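Side-chain contacts in hydratase ChsH1 (Mycobacterium tuberculosis, PDB 4W78), which works in a complex with ChsH2 to hydrate the steroid enoyl-CoA 3-OPDC-CoA during degradation of the cholesterol side chain: residues A10-A15 against G86-L91; K19-R24 against T71-G76; M66-T71 against A156-R161; K90-A95 against E138-N143. One frame throughout, in Å; residues are numbered along the deposited sequence.

In the fold
All four contacts fasten helices or loops of a hot-dog fold to one another or to its antiparallel sheet, and they fall into two pairs. Contacts 1 and 4, with centres 11 Å apart, share helix 85-94, which meets helix 3-13 in the first and strand 139-150 in the second; I88 packs on I142 where they join. Contacts 2 and 3, with centres 12 Å apart, share T71. The pairs meet where R161 of contact 3 lies on F141 of contact 4, strands 153-165 and 139-150 running side by side. Contact 3 lies about 4 Å from the chain's centre, contact 4 about 18 Å. Contacts 2 and 3 reach ChsH2; contacts 1 and 4 touch no other chain of the assembly.

Contact 1: A10-A15 against G86-L91; sequences AQIKAA and GPIIKL
I12 reaches from helix 3-13 to helix 85-94 and carries this small contact almost alone, through the tip of its longer branch. The CD1 methyl of I12 lies 3.6 Å from P87 CB on one flank and 3.7 Å from I88 CD1 on the other, so it lodges between two consecutive residues of the facing helix. I12 CG1 adds a second, wider touch to P87 CB at 3.9 Å. I12 holds CG1 anti to its carbonyl carbon (chi1 -63°) and continues nearly straight beyond it (chi2 165°), which gives an arm long enough to span the 7.3 Å between the CA atoms of I12 and P87. Isoleucine suits the place because this longer branch ends in a slim methyl that meets both neighbours without a polar group.

Both touches are tight, but their surroundings differ: I88 is buried, whereas P87, equally near, is exposed to solvent. Proline is well placed here, in the first turn of its helix, where a missing N-H costs no helical bond. A10, Q11 and K13 are exposed. Beneath the two helices, I12 and I88 both rest on L125 of strand 119-134, while farther along L91 packs on I5, A8 and V9 of helix 3-13.

Contact 2: K19-R24 against T71-G76; sequences KPRLAR and TMMGLG
A23 and T71 bring their backbones together, with CA atoms 4.5 Å apart, where segment 19-24, which carries strand 21-22, passes the irregular loop that follows helix 67-70. Their side chains meet as small apolar groups: A23 CB lies 3.8 Å from T71 CG2. Alanine suits so close an approach, and threonine serves two purposes, giving its methyl to A23 and its hydroxyl OG1 to a hydrogen bond with W148 NE1.

The polar grip comes from R21. Its chain runs out extended and then bends at chi3 (58°), turning the end of the guanidinium onto the backbone of T71. Both terminal nitrogens bond to the same oxygen: R21 NH1 is 2.9 Å from T71 O, and R21 NH2 is 3.1 Å from T71 O. The oxygen lies in the guanidinium plane, while the two donors arrive from opposite faces of the carbonyl plane. The two bonds bring the end of the guanidinium squarely onto T71 O. M73 bends back to set its sulfur over one face of that group, with SD 3.6 Å from R21 NH1, a soft polarisable atom against a delocalised cation that further limits its movement. A water joins the segments a little farther on, accepting from R24 N and donating to M72 O.

R24 bonds N34 of the second ChsH1 subunit, L75 N bonds E37 of that subunit, and M72 packs on T27 of ChsH2. An arginine on strand 21-22, the outermost within this chain, thus grips a main-chain carbonyl of a loop that meets both partners in this hot-dog assembly.

Contact 3: M66-T71 against A156-R161; sequences MIQVWT and AEMNWR
I67 and A156 supply the purely apolar part of the contact. I67 CG1 comes within 3.7 Å of A156 CB, and its CD1 methyl lies against the same alanine methyl a little farther off. The small alanine lets the short helix approach the strand, so that the CA atoms of I67 and A156 are 7.4 Å apart.

Dipolar and van der Waals touches make up the rest, with no hydrogen bond between the segments. Q68 stretches out from the helix with CG anti to the backbone N (chi1 -167°) and stays extended, which carries its amide over to the strand. There Q68 OE1 lies 3.5 Å from M158 SD and 3.8 Å from M158 CE, the two chains crossing at about a right angle. The thioether is flexible and polarisable, which suits a place beside an amide oxygen. On the W160 side, Q68 OE1 is 4.0 Å from W160 CZ3, and the amide and indole planes stand 83° apart, nearly perpendicular.

Alternation along the strand directs A156, M158 and W160 to the helix, while E157 points away. Strand 153-165 runs between strands 139-150 and 99-109; I67 also packs on W148 of the first, and I67 and Q68 on Q107 of the second. Beyond, Q68 touches L53 of ChsH2 and W160 touches I52 of ChsH2, while helix 29-39 covers M66 and V69 through W35.

Contact 4: K90-A95 against E138-N143; sequences KLFDDA and EGWFIN
F92 projects from helix 85-94 between W140 and I142, two residues on the same side of strand 139-150. From CB, which is directed toward the strand, with CG anti to the carbonyl carbon (chi1 -72°), the ring divides its contacts between its two flanks. On one, F92 CD1 lies 4.0 Å from W140 CG, and F92 CE1 presses closest, 3.2 Å from W140 CG and 3.4 Å from W140 CD2, over one face of the indole. At the far tip, F92 CZ meets W140 CB at 3.8 Å. On the other flank F92 CD2 and CE2 each lie 3.8 Å from I142 CD1. The F92 ring and the five-membered ring of W140 meet obliquely, their planes inclined by 46°.

Phenylalanine suits the place because its ring is wide enough to touch W140 with one flank and I142 with the other. On the outer side of the helix, K90 NZ and D94 OD2 form a salt bridge one turn apart, at 2.6 Å.

I5 of helix 3-13 and V128 of strand 119-134 both touch F92 and W140, and Y97 packs edge-to-face on W140. The result is a hydrophobic seam between a helix and the curved antiparallel sheet of a hot-dog fold.

Contact 1: A10-A15 against G86-L91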
# COMPACT_ATOMS: atom_id res chain seq x y z
N ALA A 10 -5.44 -30.25 21.57
CA ALA A 10 -5.66 -30.04 23.00
C ALA A 10 -4.44 -29.39 23.65
O ALA A 10 -4.56 -28.45 24.43
CB ALA A 10 -6.00 -31.36 23.69
N GLN A 11 -3.26 -29.88 23.31
CA GLN A 11 -2.06 -29.29 23.90
C GLN A 11 -1.85 -27.84 23.46
O GLN A 11 -1.42 -27.00 24.25
CB GLN A 11 -0.84 -30.17 23.64
CG GLN A 11 -1.10 -31.66 23.91
CD GLN A 11 -1.68 -31.96 25.31
OE1 GLN A 11 -1.26 -31.38 26.31
NE2 GLN A 11 -2.65 -32.88 25.37
N ILE A 12 -2.21 -27.52 22.22
CA ILE A 12 -2.16 -26.15 21.75
C ILE A 12 -3.15 -25.27 22.51
O ILE A 12 -2.81 -24.19 22.96
CB ILE A 12 -2.41 -26.08 20.23
CG1 ILE A 12 -1.28 -26.83 19.50
CG2 ILE A 12 -2.51 -24.63 19.77
CD1 ILE A 12 -1.58 -27.15 18.03
N LYS A 13 -4.37 -25.76 22.66
CA LYS A 13 -5.39 -24.99 23.37
C LYS A 13 -5.03 -24.72 24.82
O LYS A 13 -5.42 -23.71 25.37
CB LYS A 13 -6.73 -25.74 23.32
CG LYS A 13 -7.44 -25.57 22.00
CD LYS A 13 -8.81 -26.21 22.09
CE LYS A 13 -9.60 -25.88 20.86
NZ LYS A 13 -10.95 -26.51 20.89
N ALA A 14 -4.27 -25.63 25.42
CA ALA A 14 -3.96 -25.52 26.84
C ALA A 14 -3.06 -24.32 27.12
O ALA A 14 -2.97 -23.87 28.26
CB ALA A 14 -3.31 -26.80 27.34
N ALA A 15 -2.42 -23.78 26.08
CA ALA A 15 -1.56 -22.61 26.23
C ALA A 15 -2.37 -21.33 26.39
O ALA A 15 -1.84 -20.29 26.81
CB ALA A 15 -0.59 -22.49 25.04
N GLY A 86 0.27 -21.06 14.11
CA GLY A 86 1.50 -21.69 13.66
C GLY A 86 1.54 -23.19 13.87
O GLY A 86 1.71 -23.95 12.92
N PRO A 87 1.41 -23.64 15.13
CA PRO A 87 1.40 -25.07 15.45
C PRO A 87 0.27 -25.83 14.75
O PRO A 87 0.48 -26.99 14.37
CB PRO A 87 1.17 -25.09 16.96
CG PRO A 87 1.66 -23.76 17.43
CD PRO A 87 1.46 -22.80 16.34
N ILE A 88 -0.89 -25.20 14.60
CA ILE A 88 -2.03 -25.83 13.96
C ILE A 88 -1.76 -26.06 12.48
O ILE A 88 -2.02 -27.16 11.96
CB ILE A 88 -3.30 -24.99 14.13
CG1 ILE A 88 -3.88 -25.22 15.52
CG2 ILE A 88 -4.35 -25.34 13.07
CD1 ILE A 88 -4.45 -26.61 15.70
N ILE A 89 -1.22 -25.05 11.81
CA ILE A 89 -0.88 -25.19 10.39
C ILE A 89 0.16 -26.28 10.17
O ILE A 89 0.02 -27.10 9.26
CB ILE A 89 -0.39 -23.86 9.78
CG1 ILE A 89 -1.50 -22.80 9.82
CG2 ILE A 89 0.11 -24.09 8.34
CD1 ILE A 89 -2.80 -23.20 9.15
N LYS A 90 1.20 -26.32 11.00
CA LYS A 90 2.20 -27.38 10.92
C LYS A 90 1.60 -28.78 11.12
O LYS A 90 1.91 -29.70 10.37
CB LYS A 90 3.33 -27.15 11.93
CG LYS A 90 4.45 -28.18 11.88
CD LYS A 90 5.22 -28.11 10.57
CE LYS A 90 6.61 -28.73 10.69
NZ LYS A 90 6.59 -30.12 11.24
N LEU A 91 0.76 -28.92 12.14
CA LEU A 91 0.09 -30.18 12.43
C LEU A 91 -0.63 -30.70 11.19
O LEU A 91 -0.42 -31.84 10.78
CB LEU A 91 -0.92 -29.98 13.57
CG LEU A 91 -1.75 -31.18 14.02
CD1 LEU A 91 -0.85 -32.24 14.65
CD2 LEU A 91 -2.85 -30.75 14.98

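Contact 2: K19-R24 against T71-G76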
# COMPACT_ATOMS: atom_id res chain seq x y z
N LYS A 19 -0.51 -13.71 23.95
CA LYS A 19 -0.36 -12.45 24.66
C LYS A 19 -0.65 -11.31 23.70
O LYS A 19 -0.28 -11.38 22.52
CB LYS A 19 1.05 -12.31 25.23
N PRO A 20 -1.32 -10.25 24.19
CA PRO A 20 -1.67 -9.15 23.28
C PRO A 20 -0.44 -8.60 22.55
O PRO A 20 0.62 -8.35 23.14
CB PRO A 20 -2.28 -8.10 24.22
CG PRO A 20 -2.86 -8.92 25.34
CD PRO A 20 -1.87 -10.05 25.54
N ARG A 21 -0.60 -8.45 21.24
CA ARG A 21 0.45 -7.96 20.35
C ARG A 21 0.01 -6.61 19.85
O ARG A 21 -1.07 -6.48 19.27
CB ARG A 21 0.64 -8.92 19.17
CG ARG A 21 1.56 -8.38 18.08
CD ARG A 21 1.86 -9.40 16.97
NE ARG A 21 0.68 -9.92 16.27
CZ ARG A 21 0.09 -9.31 15.24
NH1 ARG A 21 0.55 -8.13 14.83
NH2 ARG A 21 -0.96 -9.86 14.64
N LEU A 22 0.84 -5.60 20.09
CA LEU A 22 0.53 -4.23 19.66
C LEU A 22 0.62 -4.03 18.16
O LEU A 22 1.55 -4.51 17.49
CB LEU A 22 1.47 -3.23 20.34
CG LEU A 22 1.03 -2.65 21.68
CD1 LEU A 22 0.92 -3.75 22.73
CD2 LEU A 22 2.01 -1.56 22.11
N ALA A 23 -0.35 -3.29 17.63
CA ALA A 23 -0.34 -2.88 16.24
C ALA A 23 0.92 -2.07 15.97
O ALA A 23 1.39 -1.34 16.86
CB ALA A 23 -1.56 -2.03 15.97
N ARG A 24 1.44 -2.17 14.75
CA ARG A 24 2.63 -1.41 14.38
C ARG A 24 2.46 0.09 14.65
O ARG A 24 3.37 0.75 15.14
CB ARG A 24 2.97 -1.64 12.90
CG ARG A 24 4.26 -0.98 12.48
CD ARG A 24 4.44 -0.99 10.97
NE ARG A 24 3.49 -0.09 10.33
CZ ARG A 24 3.40 0.13 9.02
NH1 ARG A 24 4.22 -0.49 8.17
NH2 ARG A 24 2.49 0.98 8.57
N THR A 71 -3.42 -4.45 12.79
CA THR A 71 -2.55 -5.48 13.37
C THR A 71 -1.96 -6.46 12.36
O THR A 71 -1.33 -7.44 12.73
CB THR A 71 -3.26 -6.25 14.50
OG1 THR A 71 -4.56 -6.64 14.06
CG2 THR A 71 -3.44 -5.37 15.74
N MET A 72 -2.11 -6.18 11.07
CA MET A 72 -1.44 -6.99 10.06
C MET A 72 0.06 -6.98 10.26
O MET A 72 0.63 -5.95 10.64
CB MET A 72 -1.78 -6.50 8.64
CG MET A 72 -3.26 -6.65 8.28
SD MET A 72 -3.81 -8.38 8.18
CE MET A 72 -3.26 -8.83 6.54
N MET A 73 0.70 -8.12 10.02
CA MET A 73 2.14 -8.28 10.26
C MET A 73 3.03 -7.52 9.28
O MET A 73 4.19 -7.20 9.60
CB MET A 73 2.52 -9.77 10.26
CG MET A 73 2.08 -10.56 11.48
SD MET A 73 2.90 -10.10 13.04
CE MET A 73 4.58 -9.77 12.50
N GLY A 74 2.53 -7.25 8.08
CA GLY A 74 3.29 -6.52 7.08
C GLY A 74 4.20 -7.41 6.27
O GLY A 74 4.22 -8.63 6.45
N LEU A 75 4.96 -6.79 5.37
CA LEU A 75 5.90 -7.50 4.51
C LEU A 75 6.90 -8.32 5.31
O LEU A 75 7.65 -7.78 6.11
CB LEU A 75 6.68 -6.50 3.65
CG LEU A 75 6.11 -6.09 2.30
CD1 LEU A 75 6.93 -4.96 1.71
CD2 LEU A 75 6.11 -7.29 1.36
N GLY A 76 6.92 -9.62 5.06
CA GLY A 76 7.90 -10.50 5.67
C GLY A 76 7.70 -10.69 7.16
O GLY A 76 8.60 -11.15 7.86
O HOH W 1 0.90 -4.66 13.26

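Contact 3: M66-T71 against A156-R161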
# COMPACT_ATOMS: atom_id res chain seq x y z
N MET A 66 -11.66 -1.53 9.23
CA MET A 66 -10.19 -1.46 9.30
C MET A 66 -9.57 -2.16 10.51
O MET A 66 -8.34 -2.19 10.62
CB MET A 66 -9.69 -0.01 9.28
CG MET A 66 -9.76 0.64 7.91
SD MET A 66 -8.84 2.20 7.87
CE MET A 66 -7.15 1.61 7.76
N ILE A 67 -10.36 -2.76 11.40
CA ILE A 67 -9.80 -3.29 12.65
C ILE A 67 -8.64 -4.26 12.42
O ILE A 67 -7.60 -4.14 13.06
CB ILE A 67 -10.86 -3.89 13.61
CG1 ILE A 67 -10.22 -4.23 14.97
CG2 ILE A 67 -11.52 -5.14 13.01
CD1 ILE A 67 -9.81 -3.00 15.75
N GLN A 68 -8.78 -5.17 11.46
CA GLN A 68 -7.74 -6.15 11.20
C GLN A 68 -6.53 -5.53 10.51
O GLN A 68 -5.42 -6.06 10.60
CB GLN A 68 -8.33 -7.29 10.36
CG GLN A 68 -7.49 -8.53 10.26
CD GLN A 68 -8.27 -9.68 9.63
OE1 GLN A 68 -9.49 -9.65 9.55
NE2 GLN A 68 -7.56 -10.70 9.17
N VAL A 69 -6.72 -4.40 9.83
CA VAL A 69 -5.61 -3.74 9.14
C VAL A 69 -4.54 -3.28 10.12
O VAL A 69 -3.34 -3.43 9.86
CB VAL A 69 -6.13 -2.54 8.31
CG1 VAL A 69 -5.00 -1.84 7.60
CG2 VAL A 69 -7.17 -3.02 7.31
N TRP A 70 -4.96 -2.76 11.27
CA TRP A 70 -4.00 -2.18 12.20
C TRP A 70 -2.98 -3.20 12.65
O TRP A 70 -1.80 -2.86 12.85
CB TRP A 70 -4.71 -1.57 13.41
CG TRP A 70 -5.75 -0.57 13.00
CD1 TRP A 70 -7.09 -0.67 13.22
CD2 TRP A 70 -5.55 0.63 12.25
NE1 TRP A 70 -7.74 0.41 12.66
CE2 TRP A 70 -6.81 1.23 12.07
CE3 TRP A 70 -4.42 1.27 11.73
CZ2 TRP A 70 -6.99 2.42 11.38
CZ3 TRP A 70 -4.59 2.46 11.03
CH2 TRP A 70 -5.87 3.02 10.87
N THR A 71 -3.42 -4.45 12.79
CA THR A 71 -2.55 -5.48 13.37
C THR A 71 -1.96 -6.46 12.36
O THR A 71 -1.33 -7.44 12.73
CB THR A 71 -3.26 -6.25 14.50
OG1 THR A 71 -4.56 -6.64 14.06
CG2 THR A 71 -3.44 -5.37 15.74
N ALA A 156 -13.13 -4.87 19.68
CA ALA A 156 -13.65 -5.63 18.54
C ALA A 156 -13.29 -7.09 18.71
O ALA A 156 -12.41 -7.44 19.50
CB ALA A 156 -13.06 -5.12 17.23
N GLU A 157 -13.97 -7.95 17.96
CA GLU A 157 -13.63 -9.36 17.99
C GLU A 157 -13.97 -10.01 16.67
O GLU A 157 -14.71 -9.44 15.86
CB GLU A 157 -14.27 -10.09 19.18
CG GLU A 157 -15.76 -10.18 19.27
CD GLU A 157 -16.16 -11.14 20.40
OE1 GLU A 157 -16.85 -12.14 20.13
OE2 GLU A 157 -15.75 -10.90 21.55
N MET A 158 -13.39 -11.18 16.43
CA MET A 158 -13.60 -11.87 15.18
C MET A 158 -13.63 -13.36 15.40
O MET A 158 -12.85 -13.90 16.17
CB MET A 158 -12.48 -11.51 14.21
CG MET A 158 -12.47 -12.32 12.93
SD MET A 158 -11.30 -11.63 11.76
CE MET A 158 -9.74 -12.08 12.48
N ASN A 159 -14.56 -14.03 14.72
CA ASN A 159 -14.54 -15.47 14.60
C ASN A 159 -14.09 -15.75 13.17
O ASN A 159 -14.73 -15.27 12.22
CB ASN A 159 -15.93 -16.04 14.87
CG ASN A 159 -16.44 -15.72 16.27
OD1 ASN A 159 -15.72 -15.86 17.26
ND2 ASN A 159 -17.69 -15.27 16.35
N TRP A 160 -12.97 -16.46 13.03
CA TRP A 160 -12.31 -16.70 11.75
C TRP A 160 -12.30 -18.20 11.52
O TRP A 160 -11.89 -18.94 12.39
CB TRP A 160 -10.85 -16.22 11.87
CG TRP A 160 -10.10 -16.20 10.59
CD1 TRP A 160 -9.17 -17.09 10.13
CD2 TRP A 160 -10.21 -15.20 9.60
NE1 TRP A 160 -8.71 -16.70 8.90
CE2 TRP A 160 -9.33 -15.53 8.55
CE3 TRP A 160 -10.98 -14.04 9.51
CZ2 TRP A 160 -9.21 -14.73 7.42
CZ3 TRP A 160 -10.86 -13.28 8.46
CH2 TRP A 160 -9.99 -13.60 7.39
N ARG A 161 -12.75 -18.65 10.35
CA ARG A 161 -12.78 -20.09 10.09
C ARG A 161 -12.06 -20.41 8.79
O ARG A 161 -12.30 -19.78 7.76
CB ARG A 161 -14.22 -20.58 10.03
CG ARG A 161 -14.40 -22.08 9.87
CD ARG A 161 -15.92 -22.34 9.85
NE ARG A 161 -16.31 -23.73 9.70
CZ ARG A 161 -17.09 -24.19 8.71
NH1 ARG A 161 -17.54 -23.36 7.78
NH2 ARG A 161 -17.41 -25.47 8.66

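Contact 4: K90-A95 against E138-N143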
# COMPACT_ATOMS: atom_id res chain seq x y z
N LYS A 90 1.20 -26.32 11.00
CA LYS A 90 2.20 -27.38 10.92
C LYS A 90 1.60 -28.78 11.12
O LYS A 90 1.91 -29.70 10.37
CB LYS A 90 3.33 -27.15 11.93
CG LYS A 90 4.45 -28.18 11.88
CD LYS A 90 5.22 -28.11 10.57
CE LYS A 90 6.61 -28.73 10.69
NZ LYS A 90 6.59 -30.12 11.24
N LEU A 91 0.76 -28.92 12.14
CA LEU A 91 0.09 -30.18 12.43
C LEU A 91 -0.63 -30.70 11.19
O LEU A 91 -0.42 -31.84 10.78
CB LEU A 91 -0.92 -29.98 13.57
CG LEU A 91 -1.75 -31.18 14.02
CD1 LEU A 91 -0.85 -32.24 14.65
CD2 LEU A 91 -2.85 -30.75 14.98
N PHE A 92 -1.46 -29.85 10.58
CA PHE A 92 -2.26 -30.28 9.42
C PHE A 92 -1.48 -30.45 8.13
O PHE A 92 -1.77 -31.36 7.34
CB PHE A 92 -3.50 -29.39 9.24
CG PHE A 92 -4.54 -29.63 10.29
CD1 PHE A 92 -5.30 -30.79 10.26
CD2 PHE A 92 -4.73 -28.73 11.33
CE1 PHE A 92 -6.24 -31.04 11.24
CE2 PHE A 92 -5.68 -28.98 12.31
CZ PHE A 92 -6.43 -30.13 12.26
N ASP A 93 -0.47 -29.60 7.92
CA ASP A 93 0.44 -29.80 6.79
C ASP A 93 1.12 -31.15 6.87
O ASP A 93 1.26 -31.86 5.86
CB ASP A 93 1.50 -28.70 6.75
CG ASP A 93 0.97 -27.39 6.20
OD1 ASP A 93 -0.16 -27.38 5.67
OD2 ASP A 93 1.70 -26.38 6.28
N ASP A 94 1.56 -31.52 8.08
CA ASP A 94 2.27 -32.77 8.29
C ASP A 94 1.38 -33.98 8.04
O ASP A 94 1.86 -35.05 7.66
CB ASP A 94 2.85 -32.83 9.71
CG ASP A 94 4.08 -31.97 9.87
OD1 ASP A 94 4.67 -31.59 8.83
OD2 ASP A 94 4.48 -31.69 11.02
N ALA A 95 0.08 -33.80 8.25
CA ALA A 95 -0.88 -34.87 8.04
C ALA A 95 -1.39 -34.88 6.60
O ALA A 95 -2.29 -35.65 6.26
CB ALA A 95 -2.04 -34.73 9.02
N GLU A 138 -10.94 -33.94 1.29
CA GLU A 138 -11.01 -34.22 2.71
C GLU A 138 -10.28 -33.12 3.48
O GLU A 138 -9.19 -32.70 3.09
CB GLU A 138 -10.41 -35.59 3.04
CG GLU A 138 -10.64 -36.02 4.49
CD GLU A 138 -10.01 -37.37 4.82
OE1 GLU A 138 -8.76 -37.47 4.84
OE2 GLU A 138 -10.77 -38.34 5.06
N GLY A 139 -10.89 -32.64 4.55
CA GLY A 139 -10.29 -31.56 5.31
C GLY A 139 -10.75 -31.41 6.74
O GLY A 139 -11.65 -32.11 7.20
N TRP A 140 -10.12 -30.48 7.44
CA TRP A 140 -10.50 -30.13 8.80
C TRP A 140 -10.80 -28.66 8.87
O TRP A 140 -10.08 -27.85 8.28
CB TRP A 140 -9.33 -30.41 9.75
CG TRP A 140 -9.10 -31.86 10.02
CD1 TRP A 140 -8.61 -32.79 9.15
CD2 TRP A 140 -9.31 -32.53 11.26
NE1 TRP A 140 -8.51 -34.01 9.77
CE2 TRP A 140 -8.93 -33.88 11.07
CE3 TRP A 140 -9.78 -32.13 12.52
CZ2 TRP A 140 -9.02 -34.83 12.08
CZ3 TRP A 140 -9.86 -33.08 13.52
CH2 TRP A 140 -9.48 -34.42 13.30
N PHE A 141 -11.86 -28.29 9.58
CA PHE A 141 -12.15 -26.87 9.78
C PHE A 141 -11.54 -26.40 11.09
O PHE A 141 -11.62 -27.11 12.10
CB PHE A 141 -13.66 -26.62 9.79
CG PHE A 141 -14.33 -26.85 8.46
CD1 PHE A 141 -14.39 -25.83 7.53
CD2 PHE A 141 -14.91 -28.07 8.15
CE1 PHE A 141 -15.01 -26.02 6.31
CE2 PHE A 141 -15.53 -28.27 6.92
CZ PHE A 141 -15.58 -27.25 6.01
N ILE A 142 -10.95 -25.22 11.06
CA ILE A 142 -10.28 -24.64 12.23
C ILE A 142 -10.85 -23.25 12.48
O ILE A 142 -10.80 -22.38 11.61
CB ILE A 142 -8.78 -24.52 11.99
CG1 ILE A 142 -8.16 -25.91 11.85
CG2 ILE A 142 -8.11 -23.78 13.15
CD1 ILE A 142 -7.31 -26.05 10.62
N ASN A 143 -11.42 -23.06 13.67
CA ASN A 143 -11.92 -21.76 14.11
C ASN A 143 -10.98 -21.07 15.06
O ASN A 143 -10.29 -21.73 15.87
CB ASN A 143 -13.27 -21.93 14.81
CG ASN A 143 -14.35 -22.42 13.87
OD1 ASN A 143 -15.07 -21.62 13.27
ND2 ASN A 143 -14.45 -23.73 13.72